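Local atomic coordinates of nitrate transport protein (Parabacteroides distasonis, PDB entry 3HN0), a protein that probably acts as the substrate-binding component of an ABC transporter and may serve the uptake of nitrate or a related solute. Residues P61-A66 with G105-I110; L111-L116 with E262-K267. All coordinates share one frame; numbering follows the deposited sequence.

Contact 1. Residues P61-A66 with G105-I110; sequences PMINAA and GTTPDI
I63 lays its longer branch over the side chain of T107, and the two side chains run past each other in opposite directions. CG1 and CD1 of I63 both come to 3.6 Å from T107 OG1. CG2 of I63 is nearly as close to the same oxygen, at 3.7 Å. Three carbons of the isoleucine thus cover the hydroxyl from one side. With chi1 at 62°, CG1 sits between the backbone N and the carbonyl carbon, which carries CD1 on toward the N-terminal end of the facing helix. There CD1 also lies 4.2 Å from T106 CA. The pair joins the first turns of two helices, 62-70 and 107-119, in a fold consistent with the two-lobed periplasmic binding proteins. P61 and T106 hold the N-cap positions. A water completes the link: it accepts from I63 N at 3.0 Å and is hydrogen-bonded to T107 OG1 at 2.7 Å. A backbone N-H of one helix start is therefore tied to a hydroxyl of the other. F257 of helix 251-264 packs on both I63 and T107. Beside this, G105 N donates an almost straight bond, 2.8 Å long at 177°, to the anti lone pair of D109 OD2.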
# COMPACT_ATOMS: atom_id res chain seq x y z
N PRO A 61 9.71 -17.68 -0.80
CA PRO A 61 8.58 -17.07 -0.11
C PRO A 61 8.97 -16.67 1.31
O PRO A 61 9.77 -17.36 1.98
CB PRO A 61 7.55 -18.18 -0.10
CG PRO A 61 7.83 -18.94 -1.37
CD PRO A 61 9.34 -18.97 -1.39
N MSE A 62 8.41 -15.53 1.72
CA MSE A 62 8.64 -15.02 3.08
C MSE A 62 8.29 -16.06 4.14
O MSE A 62 9.00 -16.17 5.15
CB MSE A 62 7.83 -13.72 3.30
CG MSE A 62 8.04 -13.01 4.57
SE MSE A 62 9.80 -12.36 4.89
CE MSE A 62 9.71 -10.97 3.54
N ILE A 63 7.23 -16.84 3.94
CA ILE A 63 6.89 -17.85 4.99
C ILE A 63 8.03 -18.87 5.14
O ILE A 63 8.38 -19.27 6.24
CB ILE A 63 5.49 -18.50 4.81
CG1 ILE A 63 5.36 -19.28 3.51
CG2 ILE A 63 4.38 -17.38 4.82
CD1 ILE A 63 4.08 -20.17 3.50
N ASN A 64 8.66 -19.27 4.03
CA ASN A 64 9.79 -20.18 4.11
C ASN A 64 10.94 -19.55 4.82
O ASN A 64 11.65 -20.21 5.59
CB ASN A 64 10.25 -20.66 2.72
CG ASN A 64 9.18 -21.48 1.99
OD1 ASN A 64 8.17 -20.93 1.56
ND2 ASN A 64 9.41 -22.78 1.83
N ALA A 65 11.18 -18.29 4.54
CA ALA A 65 12.28 -17.57 5.17
C ALA A 65 12.09 -17.55 6.68
O ALA A 65 12.99 -17.92 7.47
CB ALA A 65 12.39 -16.14 4.57
N ALA A 66 10.88 -17.23 7.10
CA ALA A 66 10.55 -17.23 8.52
C ALA A 66 10.74 -18.59 9.18
O ALA A 66 11.31 -18.68 10.28
CB ALA A 66 9.13 -16.73 8.74
N GLY A 105 -2.52 -24.57 1.39
CA GLY A 105 -1.77 -24.46 2.62
C GLY A 105 -0.63 -23.47 2.69
O GLY A 105 0.04 -23.38 3.73
N THR A 106 -0.38 -22.76 1.59
CA THR A 106 0.75 -21.83 1.48
C THR A 106 0.23 -20.43 1.20
O THR A 106 -0.98 -20.21 1.21
CB THR A 106 1.77 -22.26 0.41
OG1 THR A 106 1.21 -22.06 -0.91
CG2 THR A 106 2.19 -23.74 0.58
N THR A 107 1.15 -19.48 0.98
CA THR A 107 0.79 -18.07 0.83
C THR A 107 -0.46 -17.79 -0.06
O THR A 107 -1.40 -17.16 0.38
CB THR A 107 1.99 -17.24 0.42
OG1 THR A 107 3.05 -17.47 1.37
CG2 THR A 107 1.65 -15.77 0.43
N PRO A 108 -0.44 -18.22 -1.34
CA PRO A 108 -1.59 -17.87 -2.19
C PRO A 108 -2.94 -18.31 -1.66
O PRO A 108 -3.93 -17.59 -1.76
CB PRO A 108 -1.28 -18.56 -3.53
CG PRO A 108 -0.23 -19.57 -3.25
CD PRO A 108 0.58 -18.98 -2.08
N ASP A 109 -3.00 -19.49 -1.07
CA ASP A 109 -4.22 -20.00 -0.46
C ASP A 109 -4.70 -19.14 0.74
O ASP A 109 -5.83 -18.65 0.80
CB ASP A 109 -3.93 -21.44 0.00
CG ASP A 109 -5.12 -22.11 0.62
OD1 ASP A 109 -6.25 -21.62 0.43
OD2 ASP A 109 -4.92 -23.17 1.28
N ILE A 110 -3.79 -18.92 1.68
CA ILE A 110 -4.10 -18.12 2.87
C ILE A 110 -4.56 -16.70 2.53
O ILE A 110 -5.57 -16.23 3.07
CB ILE A 110 -2.94 -18.10 3.87
CG1 ILE A 110 -2.68 -19.51 4.42
CG2 ILE A 110 -3.27 -17.10 5.03
CD1 ILE A 110 -1.23 -19.80 4.83
O HOH W 1 5.34 -16.03 1.75

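Contact 2. Residues L111-L116 with E262-K267; sequences LTRYYL and EQYEPK
The ring of Y264 has R113 NH1 at its edge, near the ring plane, 3.7 Å from CD2. The guanidinium and the ring stand 86° apart, nearly perpendicular. The Y114 ring also receives its neighbour at the edge: Y264 OH lies in its plane, 3.9 Å from Y114 CD1. The two tyrosine side chains cross at about a right angle. Y264 OH reaches the helix backbone too, with Y114 CA 3.4 Å away. Along the same edge, R113 CB lies 4.1 Å from Y264 CE2, so the phenol meets two consecutive residues of helix 107-119, R113 at its edge and Y114 at its hydroxyl. The contact sets this helix against the C-terminal end of helix 251-264, at the protein surface. L260, one turn before Y264, also packs on Y114, whose hydroxyl bonds to L173 O. E265 follows Y264 and brings OE2 to the edge of the guanidinium, near its plane. The resulting salt bridge is long, 3.8 Å from R113 NH2 to E265 OE2, and the carboxylate is turned 66° from the guanidinium plane. The bend of R113 at chi3 (-95°) swings its end group toward the E265 carboxylate, while NE keeps a salt bridge to D109 OD1.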
# COMPACT_ATOMS: atom_id res chain seq x y z
N LEU A 111 -3.86 -16.05 1.61
CA LEU A 111 -4.22 -14.70 1.19
C LEU A 111 -5.55 -14.64 0.47
O LEU A 111 -6.28 -13.63 0.56
CB LEU A 111 -3.10 -14.05 0.36
CG LEU A 111 -1.82 -13.74 1.20
CD1 LEU A 111 -0.82 -12.91 0.39
CD2 LEU A 111 -2.14 -13.05 2.53
N THR A 112 -5.89 -15.68 -0.27
CA THR A 112 -7.17 -15.73 -0.94
C THR A 112 -8.25 -15.87 0.13
O THR A 112 -9.24 -15.16 0.10
CB THR A 112 -7.23 -16.92 -1.94
OG1 THR A 112 -6.21 -16.71 -2.95
CG2 THR A 112 -8.58 -17.01 -2.63
N ARG A 113 -8.03 -16.74 1.10
CA ARG A 113 -9.00 -16.89 2.18
C ARG A 113 -9.16 -15.57 2.95
O ARG A 113 -10.27 -15.17 3.28
CB ARG A 113 -8.61 -18.04 3.10
CG ARG A 113 -8.89 -19.41 2.48
CD ARG A 113 -8.71 -20.51 3.51
NE ARG A 113 -7.38 -21.09 3.46
CZ ARG A 113 -6.71 -21.57 4.50
NH1 ARG A 113 -7.20 -21.48 5.73
NH2 ARG A 113 -5.51 -22.12 4.31
N TYR A 114 -8.05 -14.86 3.16
CA TYR A 114 -8.12 -13.59 3.86
C TYR A 114 -8.96 -12.56 3.10
O TYR A 114 -9.80 -11.82 3.67
CB TYR A 114 -6.70 -13.06 4.09
CG TYR A 114 -6.69 -11.64 4.60
CD1 TYR A 114 -7.09 -11.36 5.90
CD2 TYR A 114 -6.29 -10.56 3.77
CE1 TYR A 114 -7.11 -10.07 6.38
CE2 TYR A 114 -6.31 -9.25 4.26
CZ TYR A 114 -6.72 -9.02 5.57
OH TYR A 114 -6.76 -7.74 6.10
N TYR A 115 -8.69 -12.46 1.80
CA TYR A 115 -9.40 -11.54 0.92
C TYR A 115 -10.90 -11.84 0.90
O TYR A 115 -11.69 -10.94 1.03
CB TYR A 115 -8.83 -11.62 -0.52
CG TYR A 115 -9.63 -10.79 -1.49
CD1 TYR A 115 -9.41 -9.43 -1.59
CD2 TYR A 115 -10.62 -11.37 -2.27
CE1 TYR A 115 -10.17 -8.65 -2.47
CE2 TYR A 115 -11.37 -10.57 -3.15
CZ TYR A 115 -11.12 -9.23 -3.23
OH TYR A 115 -11.84 -8.43 -4.07
N LEU A 116 -11.26 -13.10 0.78
CA LEU A 116 -12.68 -13.46 0.72
C LEU A 116 -13.37 -13.10 2.03
O LEU A 116 -14.46 -12.53 2.02
CB LEU A 116 -12.85 -14.92 0.38
CG LEU A 116 -12.40 -15.37 -1.04
CD1 LEU A 116 -12.51 -16.91 -1.16
CD2 LEU A 116 -13.17 -14.67 -2.16
N GLU A 262 0.15 -16.61 10.25
CA GLU A 262 0.14 -17.35 11.49
C GLU A 262 -1.29 -17.54 12.02
O GLU A 262 -1.62 -18.55 12.67
CB GLU A 262 1.01 -16.61 12.49
CG GLU A 262 1.19 -17.33 13.80
CD GLU A 262 1.99 -16.52 14.80
OE1 GLU A 262 1.94 -15.29 14.74
OE2 GLU A 262 2.68 -17.14 15.62
N GLN A 263 -2.17 -16.57 11.75
CA GLN A 263 -3.57 -16.66 12.19
C GLN A 263 -4.31 -17.83 11.57
O GLN A 263 -5.28 -18.35 12.16
CB GLN A 263 -4.34 -15.42 11.83
CG GLN A 263 -4.17 -14.23 12.74
CD GLN A 263 -5.11 -13.11 12.30
OE1 GLN A 263 -4.81 -12.37 11.36
NE2 GLN A 263 -6.25 -13.00 12.97
N TYR A 264 -3.91 -18.16 10.34
CA TYR A 264 -4.54 -19.22 9.55
C TYR A 264 -3.80 -20.53 9.69
O TYR A 264 -4.44 -21.57 9.77
CB TYR A 264 -4.60 -18.82 8.05
CG TYR A 264 -5.62 -17.76 7.76
CD1 TYR A 264 -5.32 -16.42 7.90
CD2 TYR A 264 -6.91 -18.10 7.32
CE1 TYR A 264 -6.27 -15.44 7.68
CE2 TYR A 264 -7.86 -17.12 7.07
CZ TYR A 264 -7.54 -15.79 7.26
OH TYR A 264 -8.48 -14.81 7.03
N GLU A 265 -2.46 -20.49 9.70
CA GLU A 265 -1.61 -21.67 9.64
C GLU A 265 -0.28 -21.43 10.34
O GLU A 265 0.74 -21.21 9.70
CB GLU A 265 -1.31 -22.03 8.18
CG GLU A 265 -2.50 -22.50 7.33
CD GLU A 265 -3.20 -23.74 7.87
OE1 GLU A 265 -2.59 -24.48 8.68
OE2 GLU A 265 -4.37 -23.97 7.47
N PRO A 266 -0.27 -21.48 11.68
CA PRO A 266 0.97 -21.14 12.40
C PRO A 266 2.18 -22.02 12.03
O PRO A 266 3.34 -21.58 12.13
CB PRO A 266 0.60 -21.36 13.88
CG PRO A 266 -0.75 -21.99 13.89
CD PRO A 266 -1.39 -21.83 12.57
N LYS A 267 1.93 -23.28 11.66
CA LYS A 267 3.00 -24.14 11.21
C LYS A 267 3.69 -23.61 9.98
O LYS A 267 4.87 -23.85 9.84
CB LYS A 267 2.51 -25.58 10.97
CG LYS A 267 2.09 -26.35 12.25
CD LYS A 267 1.79 -27.85 11.96

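How the contacts relate
From the N terminus, the chain passes strand 57-61 of the large mixed sheet and enters helix 62-70. Contact 1 closes the loop of 38 residues between 61-66 and 105-110, where helix 107-119 begins. Contact 2 opens directly afterwards on the same helix and closes a much longer loop of 145 residues at the end of helix 251-264. The two loops therefore follow in series and neither nest nor cross. Their centres lie 9 Å apart, and they touch where I110 CG2 packs 3.6 Å from Y264 CD1. Helix 107-119 thus meets helix 62-70 at its start, while helix 251-264 runs against both this start and the turns that follow.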